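Side-chain contacts in peptidoglycan glycosyltransferase (Atopobium parvulum, PDB 4OVD), which is a bacterial cell-wall enzyme of the penicillin-binding protein family, combining a dimerisation domain with a penicillin-binding domain that follows it in the chain: residues F358-T361 against G365-R368; R368-I373 against D398-P403. One frame throughout, in Å; residues are numbered along the deposited sequence.

Interaction 1: F358-T361 against G365-R368; sequences FLET and GDKR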
ATOM      1  N   PHE A 358      20.486  14.833   6.632  1.00 31.27           N
ATOM      2  CA  PHE A 358      20.996  16.174   6.563  1.00 33.80           C
ATOM      3  C   PHE A 358      19.845  17.138   6.270  1.00 35.25           C
ATOM      4  O   PHE A 358      19.663  18.187   6.952  1.00 33.31           O
ATOM      5  CB  PHE A 358      22.044  16.281   5.466  1.00 35.27           C
ATOM      6  CG  PHE A 358      22.449  17.677   5.171  1.00 39.88           C
ATOM      7  CD1 PHE A 358      21.748  18.417   4.222  1.00 38.20           C
ATOM      8  CD2 PHE A 358      23.564  18.245   5.776  1.00 47.19           C
ATOM      9  CE1 PHE A 358      22.103  19.726   3.932  1.00 41.76           C
ATOM     10  CE2 PHE A 358      23.926  19.553   5.470  1.00 48.26           C
ATOM     11  CZ  PHE A 358      23.166  20.304   4.561  1.00 39.39           C
ATOM     12  N   LEU A 359      19.011  16.754   5.312  1.00 33.33           N
ATOM     13  CA  LEU A 359      17.906  17.654   4.933  1.00 33.63           C
ATOM     14  C   LEU A 359      16.993  17.890   6.097  1.00 36.45           C
ATOM     15  O   LEU A 359      16.646  19.023   6.420  1.00 36.50           O
ATOM     16  CB  LEU A 359      17.126  17.101   3.758  1.00 34.13           C
ATOM     17  CG  LEU A 359      17.824  17.072   2.393  1.00 36.38           C
ATOM     18  CD1 LEU A 359      16.856  16.459   1.415  1.00 35.86           C
ATOM     19  CD2 LEU A 359      18.215  18.483   1.966  1.00 38.33           C
ATOM     20  N   GLU A 360      16.623  16.831   6.781  1.00 36.18           N
ATOM     21  CA  GLU A 360      15.703  16.983   7.916  1.00 35.02           C
ATOM     22  C   GLU A 360      16.331  17.716   9.036  1.00 37.03           C
ATOM     23  O   GLU A 360      15.649  18.480   9.696  1.00 41.69           O
ATOM     24  CB  GLU A 360      15.204  15.624   8.428  1.00 35.66           C
ATOM     25  CG  GLU A 360      14.019  15.645   9.401  1.00 37.37           C
ATOM     26  CD  GLU A 360      14.347  16.124  10.794  1.00 41.07           C
ATOM     27  OE1 GLU A 360      15.496  15.929  11.225  1.00 41.52           O
ATOM     28  OE2 GLU A 360      13.406  16.610  11.476  1.00 42.30           O
ATOM     29  N   THR A 361      17.593  17.445   9.328  1.00 37.57           N
ATOM     30  CA  THR A 361      18.163  18.083  10.509  1.00 44.28           C
ATOM     31  C   THR A 361      18.594  19.524  10.277  1.00 44.08           C
ATOM     32  O   THR A 361      18.440  20.318  11.141  1.00 38.00           O
ATOM     33  CB  THR A 361      19.353  17.300  11.113  1.00 45.55           C
ATOM     34  OG1 THR A 361      20.359  17.183  10.132  1.00 47.81           O
ATOM     35  CG2 THR A 361      18.943  15.883  11.592  1.00 43.61           C
ATOM     36  N   GLY A 365      13.764  20.574  10.029  1.00 34.09           N
ATOM     37  CA  GLY A 365      13.553  20.818  11.441  1.00 33.44           C
ATOM     38  C   GLY A 365      12.488  19.818  11.830  1.00 42.34           C
ATOM     39  O   GLY A 365      11.625  19.456  11.024  1.00 39.35           O
ATOM     40  N   ASP A 366      12.506  19.407  13.091  1.00 39.05           N
ATOM     41  CA  ASP A 366      11.584  18.388  13.576  1.00 45.93           C
ATOM     42  C   ASP A 366      10.142  18.816  13.542  1.00 42.89           C
ATOM     43  O   ASP A 366       9.278  18.050  13.207  1.00 39.63           O
ATOM     44  CB  ASP A 366      11.968  18.018  15.021  1.00 43.62           C
ATOM     45  CG  ASP A 366      13.233  17.175  15.053  1.00 53.65           C
ATOM     46  OD1 ASP A 366      13.697  16.726  13.949  1.00 47.86           O
ATOM     47  OD2 ASP A 366      13.716  16.915  16.163  1.00 49.30           O
ATOM     48  N   LYS A 367       9.901  20.048  13.920  1.00 38.69           N
ATOM     49  CA  LYS A 367       8.539  20.570  13.938  1.00 42.17           C
ATOM     50  C   LYS A 367       7.849  20.497  12.588  1.00 42.66           C
ATOM     51  O   LYS A 367       6.720  19.993  12.521  1.00 40.05           O
ATOM     52  CB  LYS A 367       8.532  22.017  14.443  1.00 45.70           C
ATOM     53  CG  LYS A 367       7.139  22.641  14.412  1.00 49.54           C
ATOM     54  CD  LYS A 367       7.094  23.911  15.254  1.00 55.42           C
ATOM     55  CE  LYS A 367       5.786  24.623  15.003  1.00 60.60           C
ATOM     56  NZ  LYS A 367       5.708  25.769  15.907  1.00 74.17           N
ATOM     57  N   ARG A 368       8.467  21.061  11.530  1.00 40.12           N
ATOM     58  CA  ARG A 368       7.850  21.001  10.200  1.00 41.54           C
ATOM     59  C   ARG A 368       7.830  19.585   9.707  1.00 37.28           C
ATOM     60  O   ARG A 368       6.909  19.199   8.975  1.00 33.90           O
ATOM     61  CB  ARG A 368       8.518  21.946   9.172  1.00 39.51           C
ATOM     62  CG  ARG A 368       8.211  23.411   9.441  1.00 47.04           C
ATOM     63  CD  ARG A 368       8.881  24.378   8.476  1.00 47.08           C
ATOM     64  NE  ARG A 368      10.338  24.314   8.577  1.00 43.67           N
ATOM     65  CZ  ARG A 368      11.127  25.346   8.321  1.00 48.95           C
ATOM     66  NH1 ARG A 368      10.575  26.514   8.015  1.00 43.75           N
ATOM     67  NH2 ARG A 368      12.467  25.217   8.415  1.00 48.94           N
TER
HETATM   68  O   HOH W   1      16.206  16.284  13.945  1.00 47.83           O

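Interaction 2: R368-I373 against D398-P403; sequences RFAEGI and DQYEGP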
ATOM      1  N   ARG A 368       8.467  21.061  11.530  1.00 40.12           N
ATOM      2  CA  ARG A 368       7.850  21.001  10.200  1.00 41.54           C
ATOM      3  C   ARG A 368       7.830  19.585   9.707  1.00 37.28           C
ATOM      4  O   ARG A 368       6.909  19.199   8.975  1.00 33.90           O
ATOM      5  CB  ARG A 368       8.518  21.946   9.172  1.00 39.51           C
ATOM      6  CG  ARG A 368       8.211  23.411   9.441  1.00 47.04           C
ATOM      7  CD  ARG A 368       8.881  24.378   8.476  1.00 47.08           C
ATOM      8  NE  ARG A 368      10.338  24.314   8.577  1.00 43.67           N
ATOM      9  CZ  ARG A 368      11.127  25.346   8.321  1.00 48.95           C
ATOM     10  NH1 ARG A 368      10.575  26.514   8.015  1.00 43.75           N
ATOM     11  NH2 ARG A 368      12.467  25.217   8.415  1.00 48.94           N
ATOM     12  N   PHE A 369       8.817  18.788  10.127  1.00 36.28           N
ATOM     13  CA  PHE A 369       8.839  17.396   9.711  1.00 34.80           C
ATOM     14  C   PHE A 369       7.663  16.672  10.311  1.00 37.55           C
ATOM     15  O   PHE A 369       6.901  16.023   9.608  1.00 36.25           O
ATOM     16  CB  PHE A 369      10.127  16.688  10.144  1.00 35.59           C
ATOM     17  CG  PHE A 369      10.223  15.249   9.688  1.00 35.54           C
ATOM     18  CD1 PHE A 369      10.503  14.933   8.349  1.00 35.83           C
ATOM     19  CD2 PHE A 369      10.078  14.241  10.568  1.00 36.58           C
ATOM     20  CE1 PHE A 369      10.634  13.652   7.966  1.00 37.89           C
ATOM     21  CE2 PHE A 369      10.238  12.920  10.178  1.00 37.72           C
ATOM     22  CZ  PHE A 369      10.540  12.628   8.883  1.00 37.52           C
ATOM     23  N   ALA A 370       7.536  16.736  11.628  1.00 38.41           N
ATOM     24  CA  ALA A 370       6.436  16.062  12.298  1.00 37.04           C
ATOM     25  C   ALA A 370       5.077  16.588  11.798  1.00 38.92           C
ATOM     26  O   ALA A 370       4.100  15.837  11.711  1.00 39.83           O
ATOM     27  CB  ALA A 370       6.560  16.199  13.794  1.00 41.45           C
ATOM     28  N   GLU A 371       4.972  17.869  11.468  1.00 37.13           N
ATOM     29  CA  GLU A 371       3.688  18.343  10.941  1.00 40.47           C
ATOM     30  C   GLU A 371       3.399  17.743   9.594  1.00 38.02           C
ATOM     31  O   GLU A 371       2.271  17.368   9.319  1.00 38.02           O
ATOM     32  CB  GLU A 371       3.617  19.869  10.852  1.00 45.16           C
ATOM     33  CG  GLU A 371       3.446  20.483  12.241  1.00 57.46           C
ATOM     34  CD  GLU A 371       3.653  21.983  12.254  1.00 68.01           C
ATOM     35  OE1 GLU A 371       4.140  22.546  11.240  1.00 77.31           O
ATOM     36  OE2 GLU A 371       3.367  22.579  13.307  1.00 64.89           O
ATOM     37  N   GLY A 372       4.432  17.567   8.774  1.00 35.74           N
ATOM     38  CA  GLY A 372       4.220  17.001   7.459  1.00 35.52           C
ATOM     39  C   GLY A 372       3.843  15.538   7.505  1.00 35.05           C
ATOM     40  O   GLY A 372       3.024  15.110   6.716  1.00 34.69           O
ATOM     41  N   ILE A 373       4.560  14.762   8.314  1.00 35.80           N
ATOM     42  CA  ILE A 373       4.294  13.337   8.498  1.00 39.02           C
ATOM     43  C   ILE A 373       2.824  13.164   8.813  1.00 36.99           C
ATOM     44  O   ILE A 373       2.144  12.271   8.287  1.00 33.62           O
ATOM     45  CB  ILE A 373       5.055  12.832   9.762  1.00 43.64           C
ATOM     46  CG1 ILE A 373       6.519  12.749   9.457  1.00 51.97           C
ATOM     47  CG2 ILE A 373       4.599  11.504  10.288  1.00 52.93           C
ATOM     48  CD1 ILE A 373       6.806  12.270   8.088  1.00 44.33           C
ATOM     49  N   ASP A 398       6.245  15.838  20.359  1.00 55.23           N
ATOM     50  CA  ASP A 398       6.676  15.979  21.757  1.00 64.99           C
ATOM     51  C   ASP A 398       7.387  14.746  22.290  1.00 59.02           C
ATOM     52  O   ASP A 398       7.976  14.812  23.339  1.00 60.35           O
ATOM     53  CB  ASP A 398       5.545  16.439  22.711  1.00 70.37           C
ATOM     54  CG  ASP A 398       4.448  15.407  22.870  1.00 87.17           C
ATOM     55  OD1 ASP A 398       4.237  14.620  21.928  1.00 83.66           O
ATOM     56  OD2 ASP A 398       3.776  15.392  23.931  1.00105.01           O
ATOM     57  N   GLN A 399       7.346  13.626  21.577  1.00 56.17           N
ATOM     58  CA  GLN A 399       8.063  12.438  22.023  1.00 54.25           C
ATOM     59  C   GLN A 399       9.415  12.315  21.289  1.00 54.22           C
ATOM     60  O   GLN A 399      10.199  11.408  21.576  1.00 47.93           O
ATOM     61  CB  GLN A 399       7.250  11.176  21.738  1.00 60.00           C
ATOM     62  CG  GLN A 399       5.885  11.032  22.381  1.00 59.30           C
ATOM     63  CD  GLN A 399       5.180   9.744  21.882  1.00 69.82           C
ATOM     64  OE1 GLN A 399       4.787   9.644  20.721  1.00 49.24           O
ATOM     65  NE2 GLN A 399       4.987   8.772  22.778  1.00 74.16           N
ATOM     66  N   TYR A 400       9.720  13.218  20.358  1.00 51.35           N
ATOM     67  CA  TYR A 400      10.980  13.105  19.630  1.00 51.28           C
ATOM     68  C   TYR A 400      12.133  13.269  20.580  1.00 56.63           C
ATOM     69  O   TYR A 400      12.092  14.017  21.547  1.00 53.86           O
ATOM     70  CB  TYR A 400      11.143  14.164  18.513  1.00 50.53           C
ATOM     71  CG  TYR A 400      10.452  13.911  17.171  1.00 46.85           C
ATOM     72  CD1 TYR A 400       9.227  13.287  17.094  1.00 44.21           C
ATOM     73  CD2 TYR A 400      10.967  14.463  15.991  1.00 47.54           C
ATOM     74  CE1 TYR A 400       8.564  13.113  15.879  1.00 50.09           C
ATOM     75  CE2 TYR A 400      10.325  14.269  14.764  1.00 45.39           C
ATOM     76  CZ  TYR A 400       9.107  13.613  14.715  1.00 42.97           C
ATOM     77  OH  TYR A 400       8.426  13.479  13.528  1.00 37.38           O
ATOM     78  N   GLU A 401      13.189  12.569  20.274  1.00 56.64           N
ATOM     79  CA  GLU A 401      14.368  12.705  21.039  1.00 63.20           C
ATOM     80  C   GLU A 401      15.443  13.101  20.057  1.00 62.77           C
ATOM     81  O   GLU A 401      15.167  13.365  18.864  1.00 52.95           O
ATOM     82  CB  GLU A 401      14.635  11.430  21.829  1.00 73.21           C
ATOM     83  CG  GLU A 401      14.602  10.162  21.003  1.00 82.45           C
ATOM     84  CD  GLU A 401      14.666   8.916  21.865  1.00 91.89           C
ATOM     85  OE1 GLU A 401      14.355   9.019  23.086  1.00 88.45           O
ATOM     86  OE2 GLU A 401      14.991   7.841  21.302  1.00 80.82           O
ATOM     87  N   GLY A 402      16.665  13.120  20.544  1.00 53.68           N
ATOM     88  CA  GLY A 402      17.795  13.535  19.752  1.00 56.60           C
ATOM     89  C   GLY A 402      17.849  13.096  18.320  1.00 58.96           C
ATOM     90  O   GLY A 402      17.933  13.942  17.451  1.00 55.42           O
ATOM     91  N   PRO A 403      17.814  11.770  18.069  1.00 53.20           N
ATOM     92  CA  PRO A 403      17.950  11.240  16.685  1.00 55.15           C
ATOM     93  C   PRO A 403      16.688  10.934  15.894  1.00 45.79           C
ATOM     94  O   PRO A 403      16.798  10.464  14.783  1.00 45.28           O
ATOM     95  CB  PRO A 403      18.664   9.881  16.906  1.00 48.20           C
ATOM     96  CG  PRO A 403      18.362   9.491  18.331  1.00 54.72           C
ATOM     97  CD  PRO A 403      17.881  10.706  19.091  1.00 54.31           C
TER

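Interaction 1: F358-T361 against G365-R368
Glu360 meets Gly365 through its backbone and Asp366 through its carboxylate, so one residue ties the end of helix 353-364 to the start of helix 366-375. The backbone link is a hydrogen bond from Gly365 N to Glu360 O of 2.8 Å, nearly straight at 163°. It is an i+5 to i bond at the end of the helix, next to the wider pi-type turn at 359-361. Gly365 itself leaves helical geometry with a positive phi, a conformation that suits glycine, and it also occupies the N-cap position of the next helix.

The tight part of the contact lies between the two acids. The Glu360 side chain bends at its second torsion (chi2 -73°), which turns its carboxylate across the first turn of helix 366-375. There Glu360 OE2 comes within 2.5 Å of Asp366 OD1 and 3.3 Å of Asp366 CA. The side chains cross at about a right angle, yet the carboxylate planes are only 24° apart. Two carboxylate oxygens at this spacing suggest that a proton may be held by one of the acids, which would ease the repulsion expected of two negative charges.

The looser side is that of the second segment: Glu360 is buried, whereas Gly365 and Asp366 remain partly exposed. A water lies between the acids, 2.8 Å from Glu360 OE1 and 2.5 Å from Asp366 OD1, but its bridging is doubtful, since it cannot donate to every acceptor nearby.

Beyond the pair, Glu360 also touches Ala409 and Asp366 touches Tyr400, whereas just before Glu360 in the same helix Phe358 and Leu359 pack onto strand 316-319 through Ile319 and Phe317.

Interaction 2: R368-I373 against D398-P403
In the penicillin-binding domain, Tyr400 packs the loop leading into helix 404-408 against Phe369 and Ala370 of helix 366-375. This is a helix-to-loop contact in which a single aromatic side chain bridges backbones well apart: the closest pair of CA atoms, those of Ala370 and Tyr400, is separated by 9.1 Å.

The phenol end of Tyr400 does the touching. Tyr400 OH lies 3.3 Å from Ala370 CB, and the ring carbon behind it, Tyr400 CZ, follows at 3.7 Å from the same methyl. On the neighbouring residue, Tyr400 OH reaches Phe369 CD2 at 3.5 Å, approaching the phenyl ring at its edge and near its plane. Phe369 CD2 in turn stands at the edge of the tyrosine ring, with Tyr400 CE2 4.2 Å away. Each ring therefore presents its rim to the other, an arrangement distinct from a stack, and the two side chains cross at about a right angle. With CG of Tyr400 set anti to its carbonyl carbon (chi1 -81°), the ring extends from the loop toward the helix and carries its hydroxyl up to the Ala370 methyl.

Ile373, one helical turn on from Phe369, backs one phenyl face with its CG1, 3.8 Å above the plane of the Phe369 ring and offset toward the rim. Outside the two segments Phe369 rests on Thr301 and Ile364, and Met408 touches both aromatic residues.

All the close approaches across the contact are of carbon to carbon or of carbon to the tyrosine hydroxyl. Cohesion between the segments should accordingly come from dispersion and fit of shape, while hydrogen bonds such as Glu401 N to Thr404 OG1 and that between Asp398 OD1 and Ser396 OG tie the loop to its own neighbouring residues.

In the fold
Both contacts belong to the penicillin-binding domain and lie on the same side of the chain's centre, about 8 Å apart between their centres. Helix 366-375 is common to them: its first turn serves interaction 1, and interaction 2 uses the part that follows, with Arg368 in both ranges. Along the chain, helix 353-364 comes first, then the shared helix, then the 398-403 loop. The two contacts also touch directly, through Glu360 OE2 and Phe369 CB at 3.5 Å and through Asp366 CG and Tyr400 CD2 at 3.7 Å. Polar helix-to-helix joining thus merges into apolar helix-to-loop packing, making one continuous peripheral cluster.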